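2L protein (Yaba-like disease virus, PDB 3IT8) probably binds tumour necrosis factor through an MHC class I-like platform joined to an immunoglobulin-like domain, blocking the cytokine's signalling. Local coordinates at residues T2-Y7 against Y22-D27; L29-S34 against N45-W50; S54-T59 against L168-M173. All coordinates share one frame; numbering follows the deposited sequence.

Contact 1: residues T2-Y7 against Y22-D27. With NAG (2-acetamido-2-deoxy-beta-D-glucopyranose), chain M.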
# COMPACT_ATOMS: atom_id res chain seq x y z
N THR D 2 30.09 -18.04 4.15
CA THR D 2 30.71 -17.20 5.15
C THR D 2 31.67 -16.16 4.61
O THR D 2 32.38 -16.41 3.64
CB THR D 2 31.46 -18.10 6.16
OG1 THR D 2 30.67 -18.20 7.35
CG2 THR D 2 32.86 -17.56 6.48
N LEU D 3 31.68 -14.99 5.24
CA LEU D 3 32.63 -13.93 4.89
C LEU D 3 33.28 -13.43 6.19
O LEU D 3 32.60 -12.90 7.07
CB LEU D 3 31.93 -12.79 4.16
CG LEU D 3 32.91 -11.71 3.64
CD1 LEU D 3 33.99 -12.32 2.77
CD2 LEU D 3 32.15 -10.67 2.83
N LYS D 4 34.59 -13.63 6.34
CA LYS D 4 35.27 -13.21 7.56
C LYS D 4 36.47 -12.29 7.32
O LYS D 4 37.30 -12.57 6.46
CB LYS D 4 35.73 -14.45 8.34
CG LYS D 4 36.37 -14.11 9.67
CD LYS D 4 36.81 -15.33 10.46
CE LYS D 4 38.03 -16.01 9.86
NZ LYS D 4 38.53 -17.12 10.74
N TYR D 5 36.54 -11.20 8.08
CA TYR D 5 37.64 -10.24 8.02
C TYR D 5 38.41 -10.31 9.34
O TYR D 5 37.80 -10.23 10.42
CB TYR D 5 37.11 -8.83 7.81
CG TYR D 5 36.66 -8.52 6.40
CD1 TYR D 5 36.60 -9.52 5.43
CD2 TYR D 5 36.26 -7.24 6.03
CE1 TYR D 5 36.16 -9.25 4.12
CE2 TYR D 5 35.81 -6.96 4.73
CZ TYR D 5 35.77 -7.97 3.79
OH TYR D 5 35.31 -7.70 2.52
N ASN D 6 39.72 -10.46 9.28
CA ASN D 6 40.54 -10.57 10.49
C ASN D 6 41.70 -9.59 10.41
O ASN D 6 42.56 -9.70 9.54
CB ASN D 6 41.07 -12.02 10.60
CG ASN D 6 41.92 -12.27 11.85
OD1 ASN D 6 42.21 -11.36 12.63
ND2 ASN D 6 42.33 -13.54 12.00
N TYR D 7 41.71 -8.61 11.30
CA TYR D 7 42.81 -7.65 11.36
C TYR D 7 43.58 -7.97 12.63
O TYR D 7 42.99 -8.07 13.71
CB TYR D 7 42.30 -6.21 11.47
CG TYR D 7 41.51 -5.71 10.30
CD1 TYR D 7 40.15 -5.98 10.19
CD2 TYR D 7 42.09 -4.89 9.34
CE1 TYR D 7 39.38 -5.45 9.15
CE2 TYR D 7 41.34 -4.35 8.30
CZ TYR D 7 39.98 -4.63 8.22
OH TYR D 7 39.20 -4.07 7.22
N TYR D 22 43.33 -10.67 6.92
CA TYR D 22 42.91 -11.81 6.12
C TYR D 22 41.45 -11.66 5.75
O TYR D 22 40.63 -11.29 6.57
CB TYR D 22 43.09 -13.14 6.86
CG TYR D 22 44.53 -13.53 7.12
CD1 TYR D 22 45.08 -13.40 8.40
CD2 TYR D 22 45.34 -14.01 6.10
CE1 TYR D 22 46.40 -13.75 8.65
CE2 TYR D 22 46.67 -14.36 6.34
CZ TYR D 22 47.19 -14.23 7.62
OH TYR D 22 48.49 -14.61 7.88
N ASP D 23 41.15 -11.95 4.49
CA ASP D 23 39.79 -11.92 3.96
C ASP D 23 39.48 -13.37 3.56
O ASP D 23 40.09 -13.92 2.65
CB ASP D 23 39.73 -11.03 2.73
CG ASP D 23 38.32 -10.86 2.20
OD1 ASP D 23 37.52 -11.80 2.34
OD2 ASP D 23 38.01 -9.80 1.62
N HIS D 24 38.54 -14.00 4.25
CA HIS D 24 38.18 -15.39 3.95
C HIS D 24 36.72 -15.57 3.55
O HIS D 24 35.80 -15.15 4.28
CB HIS D 24 38.44 -16.28 5.16
CG HIS D 24 39.88 -16.58 5.40
ND1 HIS D 24 40.60 -17.45 4.62
CD2 HIS D 24 40.72 -16.16 6.37
CE1 HIS D 24 41.83 -17.55 5.09
NE2 HIS D 24 41.93 -16.78 6.16
N TYR D 25 36.50 -16.17 2.39
CA TYR D 25 35.15 -16.49 1.92
C TYR D 25 35.06 -18.00 2.18
O TYR D 25 35.77 -18.77 1.53
CB TYR D 25 35.00 -16.22 0.44
CG TYR D 25 33.65 -16.63 -0.05
CD1 TYR D 25 32.50 -15.94 0.34
CD2 TYR D 25 33.49 -17.76 -0.86
CE1 TYR D 25 31.23 -16.36 -0.05
CE2 TYR D 25 32.22 -18.18 -1.26
CZ TYR D 25 31.10 -17.48 -0.85
OH TYR D 25 29.85 -17.90 -1.23
N ASN D 26 34.21 -18.42 3.11
CA ASN D 26 34.14 -19.84 3.47
C ASN D 26 35.55 -20.11 3.98
O ASN D 26 36.08 -19.31 4.74
CB ASN D 26 33.85 -20.74 2.27
CG ASN D 26 32.41 -20.67 1.84
OD1 ASN D 26 31.56 -20.11 2.54
ND2 ASN D 26 32.11 -21.24 0.68
N ASP D 27 36.16 -21.22 3.57
CA ASP D 27 37.52 -21.50 4.01
C ASP D 27 38.54 -21.06 2.96
O ASP D 27 39.70 -21.45 3.03
CB ASP D 27 37.70 -22.99 4.33
CG ASP D 27 37.32 -23.91 3.17
OD1 ASP D 27 36.95 -23.41 2.08
OD2 ASP D 27 37.39 -25.15 3.36
C1 NAG M . 43.33 -13.91 12.99
C2 NAG M . 42.95 -15.26 13.61
C3 NAG M . 44.02 -15.67 14.65
C4 NAG M . 45.40 -15.72 13.98
C5 NAG M . 45.67 -14.34 13.37
C6 NAG M . 47.01 -14.24 12.66
C7 NAG M . 40.57 -15.63 13.62
C8 NAG M . 39.33 -15.85 14.46
N2 NAG M . 41.65 -15.15 14.23
O3 NAG M . 43.70 -16.93 15.22
O4 NAG M . 46.42 -16.08 14.93
O5 NAG M . 44.63 -14.01 12.39
O6 NAG M . 46.97 -14.84 11.38
O7 NAG M . 40.54 -15.91 12.42

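Contact 2: residues L29-S34 against N45-W50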
# COMPACT_ATOMS: atom_id res chain seq x y z
N LEU D 29 40.97 -18.38 1.19
CA LEU D 29 41.65 -17.12 1.39
C LEU D 29 41.40 -16.24 0.16
O LEU D 29 41.56 -16.68 -0.97
CB LEU D 29 43.14 -17.35 1.59
CG LEU D 29 43.96 -16.05 1.67
CD1 LEU D 29 43.47 -15.22 2.87
CD2 LEU D 29 45.45 -16.38 1.76
N VAL D 30 40.99 -15.00 0.37
CA VAL D 30 40.73 -14.10 -0.73
C VAL D 30 41.77 -12.99 -0.81
O VAL D 30 42.20 -12.61 -1.90
CB VAL D 30 39.35 -13.45 -0.60
CG1 VAL D 30 39.12 -12.49 -1.74
CG2 VAL D 30 38.29 -14.51 -0.58
N THR D 31 42.18 -12.48 0.35
CA THR D 31 43.16 -11.41 0.41
C THR D 31 43.99 -11.45 1.66
O THR D 31 43.48 -11.73 2.74
CB THR D 31 42.48 -10.05 0.39
OG1 THR D 31 41.86 -9.84 -0.87
CG2 THR D 31 43.46 -8.95 0.64
N LYS D 32 45.29 -11.18 1.51
CA LYS D 32 46.17 -11.11 2.66
C LYS D 32 46.90 -9.80 2.53
O LYS D 32 47.37 -9.44 1.44
CB LYS D 32 47.20 -12.23 2.69
CG LYS D 32 48.15 -12.07 3.86
CD LYS D 32 49.23 -13.13 3.89
CE LYS D 32 50.17 -12.90 5.05
NZ LYS D 32 51.31 -13.86 5.03
N ILE D 33 46.98 -9.07 3.63
CA ILE D 33 47.67 -7.79 3.66
C ILE D 33 48.52 -7.73 4.91
O ILE D 33 48.11 -8.19 5.98
CB ILE D 33 46.67 -6.62 3.67
CG1 ILE D 33 45.95 -6.54 2.31
CG2 ILE D 33 47.40 -5.30 3.99
CD1 ILE D 33 44.81 -5.54 2.29
N SER D 34 49.73 -7.20 4.79
CA SER D 34 50.61 -7.08 5.94
C SER D 34 51.29 -5.72 5.94
O SER D 34 51.49 -5.10 4.89
CB SER D 34 51.64 -8.20 5.94
OG SER D 34 52.21 -8.34 4.67
N ASN D 45 49.64 -9.07 -0.15
CA ASN D 45 50.56 -10.18 -0.39
C ASN D 45 49.89 -11.26 -1.21
O ASN D 45 50.53 -11.96 -1.99
CB ASN D 45 51.03 -10.79 0.92
CG ASN D 45 51.49 -9.76 1.92
OD1 ASN D 45 52.28 -8.88 1.59
ND2 ASN D 45 51.00 -9.88 3.15
N PHE D 46 48.59 -11.39 -1.04
CA PHE D 46 47.86 -12.42 -1.75
C PHE D 46 46.50 -11.93 -2.20
O PHE D 46 45.83 -11.15 -1.51
CB PHE D 46 47.68 -13.63 -0.85
CG PHE D 46 46.97 -14.77 -1.51
CD1 PHE D 46 47.67 -15.76 -2.17
CD2 PHE D 46 45.57 -14.83 -1.50
CE1 PHE D 46 47.00 -16.80 -2.81
CE2 PHE D 46 44.89 -15.86 -2.14
CZ PHE D 46 45.61 -16.85 -2.79
N ARG D 47 46.09 -12.41 -3.36
CA ARG D 47 44.78 -12.10 -3.90
C ARG D 47 44.28 -13.29 -4.70
O ARG D 47 44.90 -13.66 -5.69
CB ARG D 47 44.82 -10.89 -4.80
CG ARG D 47 43.46 -10.59 -5.38
CD ARG D 47 42.56 -9.93 -4.34
NE ARG D 47 42.63 -8.48 -4.46
CZ ARG D 47 42.53 -7.62 -3.45
NH1 ARG D 47 42.36 -8.07 -2.21
NH2 ARG D 47 42.60 -6.31 -3.67
N ALA D 48 43.18 -13.90 -4.28
CA ALA D 48 42.64 -15.04 -5.01
C ALA D 48 42.39 -14.66 -6.47
O ALA D 48 41.87 -13.58 -6.76
CB ALA D 48 41.36 -15.52 -4.37
N ASP D 49 42.77 -15.55 -7.38
CA ASP D 49 42.62 -15.33 -8.82
C ASP D 49 41.16 -15.13 -9.26
O ASP D 49 40.90 -14.42 -10.22
CB ASP D 49 43.22 -16.52 -9.58
CG ASP D 49 42.72 -17.86 -9.07
OD1 ASP D 49 43.03 -18.21 -7.91
OD2 ASP D 49 42.01 -18.56 -9.82
N TRP D 50 40.22 -15.75 -8.55
CA TRP D 50 38.81 -15.64 -8.91
C TRP D 50 38.08 -14.40 -8.42
O TRP D 50 36.95 -14.14 -8.84
CB TRP D 50 38.03 -16.86 -8.44
CG TRP D 50 38.17 -17.19 -6.98
CD1 TRP D 50 39.07 -18.05 -6.41
CD2 TRP D 50 37.35 -16.69 -5.92
NE1 TRP D 50 38.85 -18.13 -5.05
CE2 TRP D 50 37.81 -17.30 -4.72
CE3 TRP D 50 36.28 -15.80 -5.85
CZ2 TRP D 50 37.23 -17.04 -3.48
CZ3 TRP D 50 35.70 -15.54 -4.61
CH2 TRP D 50 36.18 -16.16 -3.45

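Contact 3: residues S54-T59 against L168-M173. With NAG (2-acetamido-2-deoxy-beta-D-glucopyranose), chain N.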
# COMPACT_ATOMS: atom_id res chain seq x y z
N SER D 54 36.88 -5.30 -8.22
CA SER D 54 36.10 -4.24 -8.85
C SER D 54 34.64 -4.65 -8.98
O SER D 54 33.77 -3.82 -9.14
CB SER D 54 36.64 -3.93 -10.25
OG SER D 54 37.95 -3.41 -10.17
N ARG D 55 34.38 -5.95 -8.92
CA ARG D 55 33.02 -6.44 -9.02
C ARG D 55 32.40 -6.59 -7.64
O ARG D 55 31.30 -7.15 -7.52
CB ARG D 55 32.99 -7.77 -9.77
CG ARG D 55 33.17 -7.63 -11.28
CD ARG D 55 32.43 -8.73 -12.03
NE ARG D 55 33.12 -10.01 -11.98
CZ ARG D 55 32.52 -11.19 -12.11
NH1 ARG D 55 31.21 -11.25 -12.30
NH2 ARG D 55 33.23 -12.32 -12.07
N SER D 56 33.08 -6.10 -6.61
CA SER D 56 32.57 -6.20 -5.24
C SER D 56 32.55 -4.83 -4.57
O SER D 56 33.31 -4.54 -3.66
CB SER D 56 33.41 -7.16 -4.41
OG SER D 56 32.82 -7.34 -3.13
N PRO D 57 31.64 -3.97 -5.03
CA PRO D 57 31.42 -2.60 -4.56
C PRO D 57 31.36 -2.43 -3.05
O PRO D 57 31.66 -1.36 -2.54
CB PRO D 57 30.08 -2.23 -5.20
CG PRO D 57 30.10 -3.00 -6.45
CD PRO D 57 30.62 -4.35 -6.02
N HIS D 58 30.97 -3.48 -2.34
CA HIS D 58 30.83 -3.39 -0.90
C HIS D 58 31.99 -3.91 -0.09
O HIS D 58 31.90 -4.01 1.13
CB HIS D 58 29.51 -4.05 -0.50
CG HIS D 58 28.32 -3.34 -1.06
ND1 HIS D 58 27.93 -2.09 -0.64
CD2 HIS D 58 27.47 -3.69 -2.06
CE1 HIS D 58 26.89 -1.69 -1.35
NE2 HIS D 58 26.59 -2.64 -2.22
N THR D 59 33.08 -4.26 -0.77
CA THR D 59 34.27 -4.70 -0.07
C THR D 59 34.95 -3.36 0.17
O THR D 59 35.14 -2.59 -0.76
CB THR D 59 35.16 -5.58 -0.95
OG1 THR D 59 34.45 -6.77 -1.30
CG2 THR D 59 36.43 -5.96 -0.20
N LEU D 168 27.44 -11.49 -1.06
CA LEU D 168 26.75 -11.95 -2.26
C LEU D 168 27.61 -11.79 -3.52
O LEU D 168 27.50 -12.57 -4.46
CB LEU D 168 25.41 -11.23 -2.42
CG LEU D 168 24.37 -11.50 -1.32
CD1 LEU D 168 23.10 -10.75 -1.62
CD2 LEU D 168 24.08 -13.00 -1.21
N ASP D 169 28.48 -10.78 -3.54
CA ASP D 169 29.35 -10.59 -4.69
C ASP D 169 30.44 -11.67 -4.68
O ASP D 169 30.83 -12.17 -5.74
CB ASP D 169 30.00 -9.20 -4.65
CG ASP D 169 29.01 -8.08 -4.94
OD1 ASP D 169 28.20 -8.24 -5.88
OD2 ASP D 169 29.06 -7.04 -4.24
N TYR D 170 30.92 -12.02 -3.50
CA TYR D 170 31.94 -13.05 -3.39
C TYR D 170 31.37 -14.35 -3.94
O TYR D 170 32.00 -15.04 -4.75
CB TYR D 170 32.37 -13.27 -1.94
CG TYR D 170 33.29 -12.20 -1.38
CD1 TYR D 170 32.82 -10.92 -1.08
CD2 TYR D 170 34.63 -12.47 -1.10
CE1 TYR D 170 33.65 -9.95 -0.53
CE2 TYR D 170 35.47 -11.50 -0.55
CZ TYR D 170 34.96 -10.25 -0.26
OH TYR D 170 35.76 -9.29 0.31
N GLN D 171 30.16 -14.68 -3.48
CA GLN D 171 29.49 -15.89 -3.89
C GLN D 171 29.43 -16.00 -5.41
O GLN D 171 29.74 -17.04 -5.97
CB GLN D 171 28.10 -15.95 -3.31
CG GLN D 171 27.36 -17.17 -3.72
CD GLN D 171 26.04 -17.31 -3.02
OE1 GLN D 171 25.22 -16.37 -3.01
NE2 GLN D 171 25.80 -18.47 -2.41
N LYS D 172 29.03 -14.91 -6.08
CA LYS D 172 28.95 -14.91 -7.54
C LYS D 172 30.27 -15.27 -8.19
O LYS D 172 30.33 -16.14 -9.05
CB LYS D 172 28.53 -13.54 -8.07
CG LYS D 172 27.08 -13.23 -7.96
CD LYS D 172 26.74 -11.97 -8.73
CE LYS D 172 25.24 -11.65 -8.64
NZ LYS D 172 24.81 -10.53 -9.52
N MET D 173 31.34 -14.59 -7.78
CA MET D 173 32.65 -14.84 -8.36
C MET D 173 33.27 -16.13 -7.91
O MET D 173 34.24 -16.58 -8.50
CB MET D 173 33.58 -13.68 -8.05
CG MET D 173 33.11 -12.38 -8.68
SD MET D 173 34.15 -10.96 -8.35
CE MET D 173 33.37 -10.28 -6.95
C1 NAG N . 37.30 -7.52 -13.50
C2 NAG N . 36.87 -6.05 -13.83
C3 NAG N . 36.78 -5.72 -15.34
C4 NAG N . 37.91 -6.36 -16.14
C5 NAG N . 37.87 -7.83 -15.82
C6 NAG N . 38.77 -8.69 -16.67
C7 NAG N . 34.50 -5.56 -14.04
C8 NAG N . 33.78 -6.78 -14.61
N2 NAG N . 35.56 -5.79 -13.25
O3 NAG N . 36.81 -4.31 -15.54
O4 NAG N . 37.70 -6.15 -17.53
O5 NAG N . 38.27 -8.02 -14.45
O6 NAG N . 38.56 -10.07 -16.38
O7 NAG N . 34.11 -4.43 -14.32

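Contact 1: residues T2-Y7 against Y22-D27
Strand segments 2-7 and 22-25 run antiparallel as neighbours in a beta hairpin, their axes 4.8 Å apart at closest approach and 172° between their directions, in the floor of the MHC-like platform. Lys4 with His24 and Asn6 with Tyr22 are the hydrogen-bonded pairs; Leu3 with Tyr25 and Tyr5 with Asp23 are the non-hydrogen-bonded ones. Where the second strand ends, Asn26 extends the ladder with both backbone and side chain: its N donates to Thr2 O, while its OD1 takes the Thr2 N-H at 3.0 Å.

On the helix-facing side, Tyr5 and Asp23 lie alongside and point the same way, ring and carboxylate planes 65° apart, with Tyr5 CE1 3.2 Å from Asp23 OD2. The polar ends of both are hydrogen-bonded to Tyr170 OH, and Asp23 OD2 also to Tyr64 OH. Leu3 CD1 approaches Asp23 OD1 to 3.6 Å.

The reverse side bears Lys4, Asn6, Tyr22 and His24. Asn6 ND2 is covalently bonded to C1 of an N-acetylglucosamine, whose O6 lies beside the Tyr22 ring. A bend at chi3 (72°) turns the end of Lys4 toward this sugar, where NZ donates to acetamide O7 at 2.9 Å.

Contact 2: residues L29-S34 against N45-W50
Leu29-Ser34 pairs antiparallel with Asn45-Trp50 to form the hairpin at one margin of the platform sheet, the short strand axes lying 4.6 Å apart. The backbone ladder contains a classic beta bulge, Asn45 and Phe46 both facing Lys32. Lys32 O accepts from Asn45 N at 2.8 Å and only weakly from Phe46 N, whereas Lys32 N donates to Phe46 O at 3.1 Å. Farther along, Ala48 N reaches Val30 O at 2.9 Å, carrying the pairing just past the strand's end.

Apolar contacts gather at the same end. Leu29 lays CD2 over one face of the Phe46 ring, a CH-pi contact 4.0 Å from the centroid and 28° off the normal. With its CG anti to the backbone nitrogen (chi1 -179°), Phe46 holds the ring under that methyl. Val30 CG2 meets the Trp50 ring at CH2, 3.9 Å away, the two side chains crossing near a right angle.

Among polar side chains, Asn45 directs ND2 at Ser34 OG, a hydrogen bond modelled so short that its length is doubtful. The extended Lys32 packs its methylenes by the same ND2, with CE 3.7 Å from it.

Strand 41-47 is outermost here, and strand 18-25 flanks the hairpin on its inner side. Ile33 and Arg47 touch Tyr64 of helix 61-82, while Val30 and Trp50 reach Tyr170 and Met173, respectively, on helix 148-174.

Contact 3: residues S54-T59 against L168-M173
Met173 and Arg55 carry this meeting of a loop with a platform helix, sliding past each other in opposite directions. Met173 CG sits over one face of the Arg55 guanidinium, 3.4 Å above its plane and offset toward the rim. With chi2 extended (180°), Met173 SD lies 3.7 Å from Arg55 CB; the bend at chi3 turns the methyl CE to the same carbon, 3.8 Å away. Arg55 presents its own CG and CD to the acetamide methyl C8 of an N-acetylglucosamine.

Asp169, one helical turn before Met173, points its side chain at the loop backbone. Its CG lies 3.6 Å from Arg55 O, and OD2 comes equally near Pro57 CD, the two side chains crossing at about a right angle. Ser56 OG rests 3.7 Å from Asp169 CB. This serine begins a type I turn closed by Thr59 N to Ser56 O, and its hydroxyl is also hydrogen-bonded to Thr59 OG1.

One chain of another protein packs on Leu168, Gln171 and Lys172; a different one hydrogen-bonds His58. The loop, between strand 41-47 and helix 61-82, thus meets the C-terminal part of helix 148-174, whose Tyr170 stacks on Phe51 and touches Leu3 and Tyr25 of strands 2-10 and 18-25.

In the fold
Contacts 1 and 2 are successive hairpins of one antiparallel sheet, their centres 11 Å apart. They join where strands 18-25 and 28-36 pair: Asp23 O lies 2.7 Å from Val30 N and Asp23 N 2.9 Å from Thr31 O, with Val30 and Thr31 forming a bulge opposite Asp23. Contact 3 brings a helix onto this floor. Tyr170 OH is 2.7 Å from Asp23 OD2 and 2.8 Å from Tyr5 OH, both probable hydrogen bonds, linking it to contact 1. Trp50 CE3, 3.4 Å from Met173 O, joins contacts 2 and 3. Glycans accompany contacts 1 and 3, whereas the partner protein touches contact 3, consistent with cytokine binding there.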